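Local atomic coordinates of aromatic-amino-acid transaminase TyrB (Burkholderia cenocepacia K56-2Valvano, PDB entry 4WD2), a protein that probably catalyses the pyridoxal-phosphate-dependent transfer of amino groups between aromatic amino acids and 2-oxo acids. Residues F28-G42 with R370-C384. Numbering follows the deposited sequence.
Sequences FQKDPRDQKVNLSIG and REVHGVYILRSGRMC
A two-stranded parallel sheet, separate from the large mixed sheet of this class I/II aminotransferase, pairs V37-N38 with V375-Y376 and so joins the N-terminal part of the chain to its C-terminal part. Its register follows from three backbone bonds: V37 N to G374 O, Y376 N to V37 O and L39 N to Y376 O, each 2.8 Å. Past this sheet, L39 O turns to strand 382-384, which pairs antiparallel with 356-358, and accepts from C384 N at 3.0 Å; water 2 also donates to L39 O and to R382 O.

On the face carrying N38 and Y376, the edge of the F28 ring meets the Y376 ring in a T-shaped stack, planes 86° apart and F28 CD1 3.5 Å from Y376 CD1. R370 CG lies over the opposite face of the tyrosine. F28 CG, anti to the backbone N at chi1 175°, turns the CD1 edge onto the tyrosine, and F28 CB makes a CH-pi contact over the same ring, 4.1 Å from the Y376 centroid. Y376 OH donates to D31 OD2; the modelled 2.4 Å is very short, and its exact length doubtful.

That carboxylate is gripped side-on by R33 through NE and NH2, and D31 OD1 additionally accepts from R33 N, an Asx turn. The R33 guanidinium reaches on to two backbone carbonyls, where NH2 donates to R370 O and NH1 to E371 O (2.7 Å), the latter donor standing 50° out of the carbonyl plane, while G374 CA rests on one guanidinium face.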
ATOM      1  N   PHE A  28       2.741 -25.441 -17.691  1.00 28.60           N
ATOM      2  CA  PHE A  28       3.890 -26.087 -17.077  1.00 27.53           C
ATOM      3  C   PHE A  28       3.440 -27.100 -16.032  1.00 28.63           C
ATOM      4  O   PHE A  28       4.044 -28.162 -15.893  1.00 27.90           O
ATOM      5  CB  PHE A  28       4.831 -25.057 -16.442  1.00 24.58           C
ATOM      6  CG  PHE A  28       5.981 -25.674 -15.695  1.00 22.45           C
ATOM      7  CD1 PHE A  28       7.105 -26.118 -16.372  1.00 21.30           C
ATOM      8  CD2 PHE A  28       5.934 -25.818 -14.318  1.00 21.68           C
ATOM      9  CE1 PHE A  28       8.165 -26.691 -15.688  1.00 20.29           C
ATOM     10  CE2 PHE A  28       6.985 -26.392 -13.630  1.00 20.45           C
ATOM     11  CZ  PHE A  28       8.104 -26.833 -14.316  1.00 20.06           C
ATOM     12  N   GLN A  29       2.385 -26.765 -15.295  1.00 31.53           N
ATOM     13  CA  GLN A  29       1.855 -27.662 -14.270  1.00 33.03           C
ATOM     14  C   GLN A  29       1.278 -28.937 -14.894  1.00 31.61           C
ATOM     15  O   GLN A  29       1.544 -30.039 -14.412  1.00 31.21           O
ATOM     16  CB  GLN A  29       0.790 -26.951 -13.427  1.00 37.75           C
ATOM     17  CG  GLN A  29       1.295 -25.706 -12.691  1.00 41.21           C
ATOM     18  CD  GLN A  29       2.243 -26.024 -11.543  1.00 44.49           C
ATOM     19  OE1 GLN A  29       3.421 -25.654 -11.570  1.00 45.34           O
ATOM     20  NE2 GLN A  29       1.725 -26.699 -10.520  1.00 46.25           N
ATOM     21  N   LYS A  30       0.507 -28.785 -15.970  1.00 30.16           N
ATOM     22  CA  LYS A  30      -0.096 -29.929 -16.659  1.00 29.63           C
ATOM     23  C   LYS A  30       0.930 -30.778 -17.425  1.00 29.58           C
ATOM     24  O   LYS A  30       0.681 -31.956 -17.685  1.00 29.88           O
ATOM     25  CB  LYS A  30      -1.192 -29.459 -17.624  1.00 29.57           C
ATOM     26  N   ASP A  31       2.063 -30.175 -17.790  1.00 27.68           N
ATOM     27  CA  ASP A  31       3.147 -30.876 -18.477  1.00 25.71           C
ATOM     28  C   ASP A  31       3.553 -32.115 -17.686  1.00 24.46           C
ATOM     29  O   ASP A  31       4.019 -32.004 -16.555  1.00 23.59           O
ATOM     30  CB  ASP A  31       4.352 -29.940 -18.673  1.00 25.01           C
ATOM     31  CG  ASP A  31       5.343 -30.447 -19.714  1.00 25.47           C
ATOM     32  OD1 ASP A  31       5.513 -31.673 -19.862  1.00 25.97           O
ATOM     33  OD2 ASP A  31       5.970 -29.604 -20.388  1.00 25.43           O
ATOM     34  N   PRO A  32       3.369 -33.303 -18.286  1.00 25.52           N
ATOM     35  CA  PRO A  32       3.598 -34.592 -17.618  1.00 25.46           C
ATOM     36  C   PRO A  32       5.062 -35.017 -17.564  1.00 26.77           C
ATOM     37  O   PRO A  32       5.378 -35.995 -16.886  1.00 28.25           O
ATOM     38  CB  PRO A  32       2.801 -35.566 -18.486  1.00 25.57           C
ATOM     39  CG  PRO A  32       2.924 -34.990 -19.858  1.00 26.14           C
ATOM     40  CD  PRO A  32       2.895 -33.485 -19.671  1.00 25.65           C
ATOM     41  N   ARG A  33       5.939 -34.297 -18.260  1.00 26.70           N
ATOM     42  CA  ARG A  33       7.328 -34.725 -18.410  1.00 28.04           C
ATOM     43  C   ARG A  33       8.150 -34.486 -17.148  1.00 28.83           C
ATOM     44  O   ARG A  33       8.163 -33.386 -16.598  1.00 28.27           O
ATOM     45  CB  ARG A  33       7.962 -34.018 -19.610  1.00 28.19           C
ATOM     46  CG  ARG A  33       7.302 -34.404 -20.931  1.00 28.52           C
ATOM     47  CD  ARG A  33       7.854 -33.616 -22.108  1.00 28.15           C
ATOM     48  NE  ARG A  33       7.465 -32.211 -22.068  1.00 26.48           N
ATOM     49  CZ  ARG A  33       7.660 -31.356 -23.069  1.00 24.75           C
ATOM     50  NH1 ARG A  33       8.235 -31.767 -24.193  1.00 22.79           N
ATOM     51  NH2 ARG A  33       7.274 -30.095 -22.946  1.00 23.98           N
ATOM     52  N   ASP A  34       8.843 -35.530 -16.702  1.00 29.25           N
ATOM     53  CA  ASP A  34       9.550 -35.496 -15.429  1.00 29.67           C
ATOM     54  C   ASP A  34      10.716 -34.517 -15.433  1.00 29.30           C
ATOM     55  O   ASP A  34      11.112 -34.017 -14.379  1.00 29.15           O
ATOM     56  CB  ASP A  34      10.056 -36.895 -15.066  1.00 30.20           C
ATOM     57  N   GLN A  35      11.263 -34.237 -16.611  1.00 28.66           N
ATOM     58  CA  GLN A  35      12.457 -33.406 -16.701  1.00 26.94           C
ATOM     59  C   GLN A  35      12.148 -31.957 -17.055  1.00 23.77           C
ATOM     60  O   GLN A  35      13.046 -31.199 -17.415  1.00 24.83           O
ATOM     61  CB  GLN A  35      13.428 -33.988 -17.726  1.00 29.84           C
ATOM     62  CG  GLN A  35      13.865 -35.407 -17.414  1.00 32.95           C
ATOM     63  CD  GLN A  35      14.764 -35.480 -16.202  1.00 35.07           C
ATOM     64  OE1 GLN A  35      15.967 -35.227 -16.292  1.00 36.68           O
ATOM     65  NE2 GLN A  35      14.191 -35.834 -15.057  1.00 35.03           N
ATOM     66  N   LYS A  36      10.886 -31.568 -16.944  1.00 20.86           N
ATOM     67  CA  LYS A  36      10.501 -30.201 -17.264  1.00 19.61           C
ATOM     68  C   LYS A  36      11.224 -29.203 -16.358  1.00 17.88           C
ATOM     69  O   LYS A  36      11.523 -29.507 -15.204  1.00 16.77           O
ATOM     70  CB  LYS A  36       8.984 -30.029 -17.152  1.00 18.30           C
ATOM     71  CG  LYS A  36       8.415 -30.303 -15.777  1.00 16.97           C
ATOM     72  CD  LYS A  36       6.905 -30.133 -15.782  1.00 17.48           C
ATOM     73  CE  LYS A  36       6.299 -30.513 -14.444  1.00 17.99           C
ATOM     74  NZ  LYS A  36       4.818 -30.333 -14.443  1.00 19.67           N
ATOM     75  N   VAL A  37      11.524 -28.024 -16.896  1.00 16.09           N
ATOM     76  CA  VAL A  37      12.208 -26.980 -16.146  1.00 14.24           C
ATOM     77  C   VAL A  37      11.524 -25.630 -16.358  1.00 18.20           C
ATOM     78  O   VAL A  37      11.286 -25.217 -17.497  1.00 14.24           O
ATOM     79  CB  VAL A  37      13.700 -26.870 -16.554  1.00 17.01           C
ATOM     80  CG1 VAL A  37      14.381 -25.748 -15.791  1.00 16.69           C
ATOM     81  CG2 VAL A  37      14.424 -28.185 -16.319  1.00 16.82           C
ATOM     82  N   ASN A  38      11.209 -24.949 -15.259  1.00 13.95           N
ATOM     83  CA  ASN A  38      10.549 -23.647 -15.320  1.00 16.02           C
ATOM     84  C   ASN A  38      11.517 -22.528 -14.978  1.00 15.64           C
ATOM     85  O   ASN A  38      12.055 -22.480 -13.872  1.00 16.04           O
ATOM     86  CB  ASN A  38       9.343 -23.605 -14.374  1.00 16.39           C
ATOM     87  CG  ASN A  38       8.432 -22.419 -14.634  1.00 15.53           C
ATOM     88  OD1 ASN A  38       8.630 -21.667 -15.582  1.00 15.38           O
ATOM     89  ND2 ASN A  38       7.410 -22.265 -13.801  1.00 15.70           N
ATOM     90  N   LEU A  39      11.749 -21.637 -15.934  1.00 13.82           N
ATOM     91  CA  LEU A  39      12.624 -20.496 -15.713  1.00 13.11           C
ATOM     92  C   LEU A  39      11.860 -19.217 -16.030  1.00 15.16           C
ATOM     93  O   LEU A  39      12.452 -18.194 -16.366  1.00 15.00           O
ATOM     94  CB  LEU A  39      13.891 -20.602 -16.575  1.00 13.06           C
ATOM     95  CG  LEU A  39      14.698 -21.904 -16.503  1.00 13.15           C
ATOM     96  CD1 LEU A  39      15.752 -21.938 -17.586  1.00 13.14           C
ATOM     97  CD2 LEU A  39      15.341 -22.099 -15.132  1.00 12.94           C
ATOM     98  N   SER A  40      10.537 -19.288 -15.921  1.00 15.41           N
ATOM     99  CA  SER A  40       9.678 -18.164 -16.271  1.00 15.28           C
ATOM    100  C   SER A  40       9.333 -17.294 -15.064  1.00 16.29           C
ATOM    101  O   SER A  40       8.952 -16.137 -15.227  1.00 18.95           O
ATOM    102  CB  SER A  40       8.389 -18.663 -16.928  1.00 14.62           C
ATOM    103  OG  SER A  40       7.568 -19.324 -15.983  1.00 13.62           O
ATOM    104  N   ILE A  41       9.464 -17.839 -13.857  1.00 16.47           N
ATOM    105  CA  ILE A  41       9.138 -17.075 -12.651  1.00 15.74           C
ATOM    106  C   ILE A  41      10.342 -16.248 -12.185  1.00 16.22           C
ATOM    107  O   ILE A  41      11.392 -16.789 -11.823  1.00 13.51           O
ATOM    108  CB  ILE A  41       8.650 -17.999 -11.521  1.00 14.15           C
ATOM    109  CG1 ILE A  41       7.455 -18.818 -12.015  1.00 16.23           C
ATOM    110  CG2 ILE A  41       8.260 -17.183 -10.289  1.00 13.50           C
ATOM    111  CD1 ILE A  41       7.089 -19.990 -11.129  1.00 16.66           C
ATOM    112  N   GLY A  42      10.177 -14.928 -12.204  1.00 16.22           N
ATOM    113  CA  GLY A  42      11.277 -14.011 -11.966  1.00 15.64           C
ATOM    114  C   GLY A  42      11.500 -13.665 -10.508  1.00 15.18           C
ATOM    115  O   GLY A  42      11.344 -12.512 -10.101  1.00 15.63           O
ATOM    116  N   ARG A 370      10.244 -25.086 -25.203  1.00 14.08           N
ATOM    117  CA  ARG A 370       9.141 -25.554 -24.367  1.00 14.81           C
ATOM    118  C   ARG A 370       8.588 -26.892 -24.849  1.00 17.56           C
ATOM    119  O   ARG A 370       8.578 -27.879 -24.114  1.00 14.00           O
ATOM    120  CB  ARG A 370       8.018 -24.511 -24.339  1.00 14.17           C
ATOM    121  CG  ARG A 370       6.793 -24.931 -23.535  1.00 13.10           C
ATOM    122  CD  ARG A 370       5.669 -23.900 -23.615  1.00 17.67           C
ATOM    123  NE  ARG A 370       5.114 -23.779 -24.962  1.00 19.34           N
ATOM    124  CZ  ARG A 370       5.378 -22.773 -25.793  1.00 19.75           C
ATOM    125  NH1 ARG A 370       6.186 -21.792 -25.409  1.00 20.20           N
ATOM    126  NH2 ARG A 370       4.830 -22.743 -27.004  1.00 20.00           N
ATOM    127  N   GLU A 371       8.128 -26.918 -26.094  1.00 13.70           N
ATOM    128  CA  GLU A 371       7.391 -28.062 -26.610  1.00 21.00           C
ATOM    129  C   GLU A 371       8.272 -29.290 -26.779  1.00 15.31           C
ATOM    130  O   GLU A 371       7.865 -30.404 -26.450  1.00 16.26           O
ATOM    131  CB  GLU A 371       6.726 -27.705 -27.941  1.00 22.88           C
ATOM    132  CG  GLU A 371       5.699 -26.573 -27.850  1.00 24.65           C
ATOM    133  CD  GLU A 371       4.498 -26.919 -26.975  1.00 27.40           C
ATOM    134  OE1 GLU A 371       4.062 -28.090 -26.970  1.00 28.83           O
ATOM    135  OE2 GLU A 371       3.990 -26.014 -26.282  1.00 28.92           O
ATOM    136  N   VAL A 372       9.485 -29.094 -27.278  1.00 12.71           N
ATOM    137  CA  VAL A 372      10.382 -30.224 -27.519  1.00 12.91           C
ATOM    138  C   VAL A 372      11.207 -30.578 -26.282  1.00 12.46           C
ATOM    139  O   VAL A 372      11.348 -31.748 -25.946  1.00 12.68           O
ATOM    140  CB  VAL A 372      11.338 -29.945 -28.699  1.00 13.12           C
ATOM    141  CG1 VAL A 372      12.216 -31.160 -28.980  1.00 13.43           C
ATOM    142  CG2 VAL A 372      10.543 -29.583 -29.938  1.00 13.69           C
ATOM    143  N   HIS A 373      11.732 -29.576 -25.586  1.00 14.87           N
ATOM    144  CA  HIS A 373      12.710 -29.849 -24.535  1.00 14.10           C
ATOM    145  C   HIS A 373      12.177 -29.620 -23.122  1.00 14.04           C
ATOM    146  O   HIS A 373      12.913 -29.776 -22.150  1.00 14.25           O
ATOM    147  CB  HIS A 373      13.963 -29.004 -24.767  1.00 13.15           C
ATOM    148  CG  HIS A 373      14.587 -29.223 -26.110  1.00 13.79           C
ATOM    149  ND1 HIS A 373      15.438 -30.274 -26.374  1.00 11.99           N
ATOM    150  CD2 HIS A 373      14.466 -28.535 -27.271  1.00 12.85           C
ATOM    151  CE1 HIS A 373      15.819 -30.222 -27.637  1.00 14.42           C
ATOM    152  NE2 HIS A 373      15.244 -29.176 -28.203  1.00 13.75           N
ATOM    153  N   GLY A 374      10.900 -29.267 -23.009  1.00 13.42           N
ATOM    154  CA  GLY A 374      10.275 -29.047 -21.714  1.00 11.17           C
ATOM    155  C   GLY A 374      10.920 -27.978 -20.843  1.00 12.01           C
ATOM    156  O   GLY A 374      10.815 -28.024 -19.620  1.00 11.95           O
ATOM    157  N   VAL A 375      11.600 -27.018 -21.465  1.00 12.15           N
ATOM    158  CA  VAL A 375      12.224 -25.923 -20.729  1.00 11.56           C
ATOM    159  C   VAL A 375      11.463 -24.629 -21.011  1.00 12.26           C
ATOM    160  O   VAL A 375      11.294 -24.239 -22.171  1.00 12.66           O
ATOM    161  CB  VAL A 375      13.714 -25.759 -21.101  1.00 11.78           C
ATOM    162  CG1 VAL A 375      14.274 -24.441 -20.561  1.00 10.81           C
ATOM    163  CG2 VAL A 375      14.526 -26.939 -20.576  1.00 11.87           C
ATOM    164  N   TYR A 376      11.003 -23.969 -19.949  1.00 10.29           N
ATOM    165  CA  TYR A 376      10.079 -22.848 -20.090  1.00 11.77           C
ATOM    166  C   TYR A 376      10.719 -21.485 -19.787  1.00 12.16           C
ATOM    167  O   TYR A 376      11.137 -21.222 -18.655  1.00 11.45           O
ATOM    168  CB  TYR A 376       8.862 -23.047 -19.169  1.00 11.31           C
ATOM    169  CG  TYR A 376       7.919 -24.181 -19.538  1.00 12.46           C
ATOM    170  CD1 TYR A 376       8.346 -25.510 -19.548  1.00 12.52           C
ATOM    171  CD2 TYR A 376       6.586 -23.926 -19.830  1.00 13.27           C
ATOM    172  CE1 TYR A 376       7.469 -26.550 -19.870  1.00 12.99           C
ATOM    173  CE2 TYR A 376       5.698 -24.958 -20.149  1.00 12.83           C
ATOM    174  CZ  TYR A 376       6.146 -26.265 -20.165  1.00 14.03           C
ATOM    175  OH  TYR A 376       5.267 -27.282 -20.489  1.00 11.87           O
ATOM    176  N   ILE A 377      10.792 -20.628 -20.804  1.00 11.79           N
ATOM    177  CA  ILE A 377      11.190 -19.236 -20.618  1.00 11.56           C
ATOM    178  C   ILE A 377      10.158 -18.331 -21.291  1.00 13.05           C
ATOM    179  O   ILE A 377       9.240 -18.822 -21.943  1.00 14.33           O
ATOM    180  CB  ILE A 377      12.607 -18.950 -21.178  1.00 10.86           C
ATOM    181  CG1 ILE A 377      12.667 -19.170 -22.690  1.00 10.69           C
ATOM    182  CG2 ILE A 377      13.646 -19.803 -20.476  1.00  9.08           C
ATOM    183  CD1 ILE A 377      13.996 -18.777 -23.301  1.00  9.68           C
ATOM    184  N   LEU A 378      10.283 -17.016 -21.122  1.00 12.80           N
ATOM    185  CA  LEU A 378       9.286 -16.101 -21.672  1.00 13.29           C
ATOM    186  C   LEU A 378       9.399 -15.981 -23.182  1.00 12.64           C
ATOM    187  O   LEU A 378      10.452 -16.265 -23.752  1.00 13.37           O
ATOM    188  CB  LEU A 378       9.411 -14.706 -21.046  1.00 14.13           C
ATOM    189  CG  LEU A 378       9.091 -14.545 -19.561  1.00 13.86           C
ATOM    190  CD1 LEU A 378       8.894 -13.073 -19.245  1.00 13.21           C
ATOM    191  CD2 LEU A 378       7.863 -15.355 -19.175  1.00 14.88           C
ATOM    192  N   ARG A 379       8.318 -15.536 -23.818  1.00 12.99           N
ATOM    193  CA  ARG A 379       8.285 -15.333 -25.264  1.00 14.47           C
ATOM    194  C   ARG A 379       9.368 -14.358 -25.719  1.00 15.64           C
ATOM    195  O   ARG A 379       9.854 -14.445 -26.845  1.00 15.67           O
ATOM    196  CB  ARG A 379       6.908 -14.825 -25.704  1.00 14.70           C
ATOM    197  N   SER A 380       9.744 -13.435 -24.838  1.00 15.48           N
ATOM    198  CA  SER A 380      10.789 -12.458 -25.141  1.00 14.70           C
ATOM    199  C   SER A 380      12.192 -13.062 -25.150  1.00 14.40           C
ATOM    200  O   SER A 380      13.147 -12.430 -25.615  1.00 13.69           O
ATOM    201  CB  SER A 380      10.757 -11.322 -24.128  1.00 13.92           C
ATOM    202  OG  SER A 380      11.192 -11.800 -22.872  1.00 12.62           O
ATOM    203  N   GLY A 381      12.316 -14.272 -24.616  1.00 14.05           N
ATOM    204  CA  GLY A 381      13.608 -14.920 -24.503  1.00 13.21           C
ATOM    205  C   GLY A 381      14.228 -14.665 -23.145  1.00 12.86           C
ATOM    206  O   GLY A 381      15.385 -15.019 -22.906  1.00 12.48           O
ATOM    207  N   ARG A 382      13.466 -14.044 -22.245  1.00 11.99           N
ATOM    208  CA  ARG A 382      13.966 -13.808 -20.898  1.00 11.32           C
ATOM    209  C   ARG A 382      14.022 -15.115 -20.113  1.00 11.36           C
ATOM    210  O   ARG A 382      13.019 -15.822 -20.000  1.00  9.04           O
ATOM    211  CB  ARG A 382      13.095 -12.799 -20.144  1.00 11.46           C
ATOM    212  CG  ARG A 382      13.680 -12.378 -18.802  1.00 10.48           C
ATOM    213  CD  ARG A 382      12.616 -11.794 -17.870  1.00 11.41           C
ATOM    214  NE  ARG A 382      11.844 -12.830 -17.196  1.00 13.34           N
ATOM    215  CZ  ARG A 382      10.875 -12.591 -16.314  1.00 14.90           C
ATOM    216  NH1 ARG A 382      10.554 -11.345 -15.995  1.00 15.30           N
ATOM    217  NH2 ARG A 382      10.232 -13.603 -15.750  1.00 14.39           N
ATOM    218  N   MET A 383      15.189 -15.427 -19.556  1.00 12.08           N
ATOM    219  CA  MET A 383      15.279 -16.538 -18.622  1.00 12.81           C
ATOM    220  C   MET A 383      15.620 -16.005 -17.230  1.00 11.68           C
ATOM    221  O   MET A 383      16.383 -15.048 -17.091  1.00 11.03           O
ATOM    222  CB  MET A 383      16.304 -17.591 -19.087  1.00 14.33           C
ATOM    223  CG  MET A 383      17.766 -17.326 -18.757  1.00 17.70           C
ATOM    224  SD  MET A 383      18.760 -18.853 -18.567  1.00 20.71           S
ATOM    225  CE  MET A 383      17.962 -19.938 -19.731  1.00 16.12           C
ATOM    226  N   CYS A 384      15.014 -16.595 -16.205  1.00 10.41           N
ATOM    227  CA  CYS A 384      15.428 -16.310 -14.844  1.00 10.81           C
ATOM    228  C   CYS A 384      16.549 -17.261 -14.456  1.00 10.76           C
ATOM    229  O   CYS A 384      16.306 -18.439 -14.186  1.00  9.54           O
ATOM    230  CB  CYS A 384      14.268 -16.441 -13.857  1.00 11.68           C
ATOM    231  SG  CYS A 384      14.778 -16.015 -12.174  1.00 15.34           S
TER
HETATM  232  O   HOH W   1      13.618 -31.593 -19.858  1.00 35.47           O
HETATM  233  O   HOH W   2      12.007 -15.655 -17.532  1.00 10.77           O
HETATM  234  O   HOH W   3       8.018 -13.031 -13.339  1.00 34.76           O